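Local structure of putative P450-like enzyme (Streptomyces himastatinicus ATCC 53653, 5Z9J) at residues R153-K158 and R190-E195. The protein binds heme and probably acts as a cytochrome P450-type monooxygenase in bacterial secondary metabolism. Sequence-based numbering, arbitrary orientation.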
loop_
_atom_site.group_PDB
_atom_site.type_symbol
_atom_site.label_atom_id
_atom_site.label_comp_id
_atom_site.label_asym_id
_atom_site.label_seq_id
_atom_site.Cartn_x
_atom_site.Cartn_y
_atom_site.Cartn_z
ATOM N N ARG A 153 -5.628 14.655 0.586
ATOM C CA ARG A 153 -6.079 14.063 -0.671
ATOM C C ARG A 153 -5.443 14.798 -1.852
ATOM O O ARG A 153 -5.117 14.176 -2.880
ATOM C CB ARG A 153 -7.609 14.095 -0.770
ATOM C CG ARG A 153 -8.168 13.487 -2.036
ATOM C CD ARG A 153 -8.582 12.044 -1.784
ATOM N NE ARG A 153 -9.007 11.311 -2.977
ATOM C CZ ARG A 153 -8.192 10.794 -3.892
ATOM N NH1 ARG A 153 -6.876 10.911 -3.779
ATOM N NH2 ARG A 153 -8.703 10.145 -4.926
ATOM N N GLN A 154 -5.176 16.093 -1.654
ATOM C CA GLN A 154 -4.438 16.904 -2.611
ATOM C C GLN A 154 -3.025 16.377 -2.806
ATOM O O GLN A 154 -2.586 16.139 -3.932
ATOM C CB GLN A 154 -4.374 18.359 -2.125
ATOM C CG GLN A 154 -3.727 19.321 -3.103
ATOM C CD GLN A 154 -3.771 20.772 -2.643
ATOM O OE1 GLN A 154 -4.447 21.117 -1.666
ATOM N NE2 GLN A 154 -3.051 21.632 -3.356
ATOM N N TRP A 155 -2.332 16.170 -1.691
ATOM C CA TRP A 155 -0.973 15.662 -1.713
ATOM C C TRP A 155 -0.908 14.265 -2.319
ATOM O O TRP A 155 0.063 13.921 -2.986
ATOM C CB TRP A 155 -0.388 15.612 -0.298
ATOM C CG TRP A 155 -0.139 16.940 0.361
ATOM C CD1 TRP A 155 -0.200 18.174 -0.210
ATOM C CD2 TRP A 155 0.238 17.145 1.728
ATOM N NE1 TRP A 155 0.105 19.145 0.726
ATOM C CE2 TRP A 155 0.377 18.532 1.921
ATOM C CE3 TRP A 155 0.462 16.283 2.808
ATOM C CZ2 TRP A 155 0.738 19.077 3.149
ATOM C CZ3 TRP A 155 0.819 16.828 4.030
ATOM C CH2 TRP A 155 0.951 18.211 4.189
ATOM N N MET A 156 -1.986 13.502 -2.173
ATOM C CA MET A 156 -1.977 12.109 -2.566
ATOM C C MET A 156 -2.230 11.931 -4.053
ATOM O O MET A 156 -1.918 10.880 -4.608
ATOM C CB MET A 156 -3.041 11.346 -1.756
ATOM C CG MET A 156 -3.244 9.849 -2.081
ATOM S SD MET A 156 -1.875 8.832 -1.449
ATOM C CE MET A 156 -1.857 9.385 0.253
ATOM N N ASP A 157 -2.660 12.989 -4.730
ATOM C CA ASP A 157 -2.790 12.909 -6.179
ATOM C C ASP A 157 -1.524 13.369 -6.866
ATOM O O ASP A 157 -1.215 12.901 -7.963
ATOM C CB ASP A 157 -3.962 13.745 -6.658
ATOM C CG ASP A 157 -5.256 13.172 -6.239
ATOM O OD1 ASP A 157 -5.241 12.200 -5.455
ATOM O OD2 ASP A 157 -6.276 13.694 -6.679
ATOM N N LYS A 158 -0.786 14.252 -6.202
ATOM C CA LYS A 158 0.533 14.652 -6.656
ATOM C C LYS A 158 1.506 13.478 -6.569
ATOM O O LYS A 158 2.364 13.289 -7.434
ATOM C CB LYS A 158 1.043 15.841 -5.848
ATOM C CG LYS A 158 0.319 17.149 -6.164
ATOM C CD LYS A 158 0.853 18.292 -5.314
ATOM C CE LYS A 158 0.183 19.614 -5.649
ATOM N NZ LYS A 158 0.742 20.764 -4.840
ATOM N N ARG A 190 6.682 19.288 5.295
ATOM C CA ARG A 190 7.553 19.453 6.424
ATOM C C ARG A 190 7.051 20.658 7.223
ATOM O O ARG A 190 6.976 20.600 8.440
ATOM C CB ARG A 190 8.994 19.664 5.998
ATOM C CG ARG A 190 9.961 19.650 7.176
ATOM C CD ARG A 190 11.161 20.518 6.921
ATOM N NE ARG A 190 10.787 21.632 6.056
ATOM C CZ ARG A 190 10.444 22.841 6.497
ATOM N NH1 ARG A 190 10.429 23.101 7.802
ATOM N NH2 ARG A 190 10.116 23.789 5.628
ATOM N N ASP A 191 6.612 21.688 6.522
ATOM C CA ASP A 191 6.181 22.905 7.230
ATOM C C ASP A 191 4.806 22.684 7.807
ATOM O O ASP A 191 4.479 23.226 8.849
ATOM C CB ASP A 191 6.148 24.094 6.281
ATOM N N TYR A 192 4.074 21.738 7.238
ATOM C CA TYR A 192 2.803 21.357 7.824
ATOM C C TYR A 192 2.997 20.598 9.125
ATOM O O TYR A 192 2.495 21.027 10.189
ATOM C CB TYR A 192 1.995 20.502 6.862
ATOM C CG TYR A 192 0.729 19.986 7.476
ATOM C CD1 TYR A 192 -0.400 20.783 7.524
ATOM C CD2 TYR A 192 0.655 18.695 8.005
ATOM C CE1 TYR A 192 -1.575 20.332 8.079
ATOM C CE2 TYR A 192 -0.518 18.229 8.565
ATOM C CZ TYR A 192 -1.631 19.061 8.598
ATOM O OH TYR A 192 -2.813 18.634 9.141
ATOM N N TRP A 193 3.778 19.512 9.057
ATOM C CA TRP A 193 4.008 18.704 10.253
ATOM C C TRP A 193 4.713 19.542 11.328
ATOM O O TRP A 193 4.478 19.337 12.512
ATOM C CB TRP A 193 4.769 17.438 9.904
ATOM C CG TRP A 193 3.905 16.562 9.041
ATOM C CD1 TRP A 193 4.138 16.226 7.762
ATOM C CD2 TRP A 193 2.658 15.923 9.408
ATOM N NE1 TRP A 193 3.121 15.428 7.283
ATOM C CE2 TRP A 193 2.205 15.220 8.272
ATOM C CE3 TRP A 193 1.886 15.887 10.573
ATOM C CZ2 TRP A 193 1.018 14.478 8.263
ATOM C CZ3 TRP A 193 0.697 15.156 10.564
ATOM C CH2 TRP A 193 0.287 14.448 9.417
ATOM N N HIS A 194 5.508 20.524 10.922
ATOM C CA HIS A 194 6.119 21.427 11.896
ATOM C C HIS A 194 5.062 22.074 12.775
ATOM O O HIS A 194 5.208 22.122 13.987
ATOM C CB HIS A 194 6.905 22.525 11.205
ATOM C CG HIS A 194 7.410 23.591 12.141
ATOM N ND1 HIS A 194 8.344 23.346 13.124
ATOM C CD2 HIS A 194 7.069 24.896 12.266
ATOM C CE1 HIS A 194 8.574 24.461 13.805
ATOM N NE2 HIS A 194 7.819 25.417 13.297
ATOM N N GLU A 195 3.967 22.523 12.181
ATOM C CA GLU A 195 2.932 23.183 12.969
ATOM C C GLU A 195 2.076 22.186 13.756
ATOM O O GLU A 195 1.587 22.505 14.844
ATOM C CB GLU A 195 2.038 24.031 12.063
#
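Trp-155 reaches across to Tyr-192 with the rim of its six-membered ring: the CA atoms of the two, the nearest across the contact, lie 11.7 Å apart, and the tryptophan from CA to CH2 covers rather more than half of that. Its CB is directed toward segment 190-195, and CG, anti to the carbonyl carbon (chi1 -68°), lies beside the backbone N, a setting that carries the six-membered ring to CB of Tyr-192. On the five-membered ring, NE1 is hydrogen-bonded to Glu-188, a turn earlier on the partner helix. CZ2 passes 4.2 Å from CB of Tyr-192, and CH2 pushes in further, reaching the same CB and CG of Tyr-192 at 3.7 Å each. The leading edge of the indole thus meets the root of the tyrosine, and the two rings make a T-shaped pair, the edge of Trp-155 toward the face of Tyr-192, planes at 88° and centroids 5.5 Å apart. Next along the rim, CZ3 comes 4.2 Å from NE1 of Trp-193; that indole nitrogen is buried here without a hydrogen-bond partner in the model. CD2 of Tyr-192 in turn lies over one face of the Trp-193 ring, 3.7 Å above its plane, so the three aromatics form one continuous cluster. Leu-185 and Met-189 of helix 172-202 also pack on Trp-155, and its ring meets Phe-152. This largely apolar packing joins helix 147-163 to helix 172-202 within the P450 fold, while Trp-193 carries the cluster on to Ser-228 and Ala-231 of helix 224-238.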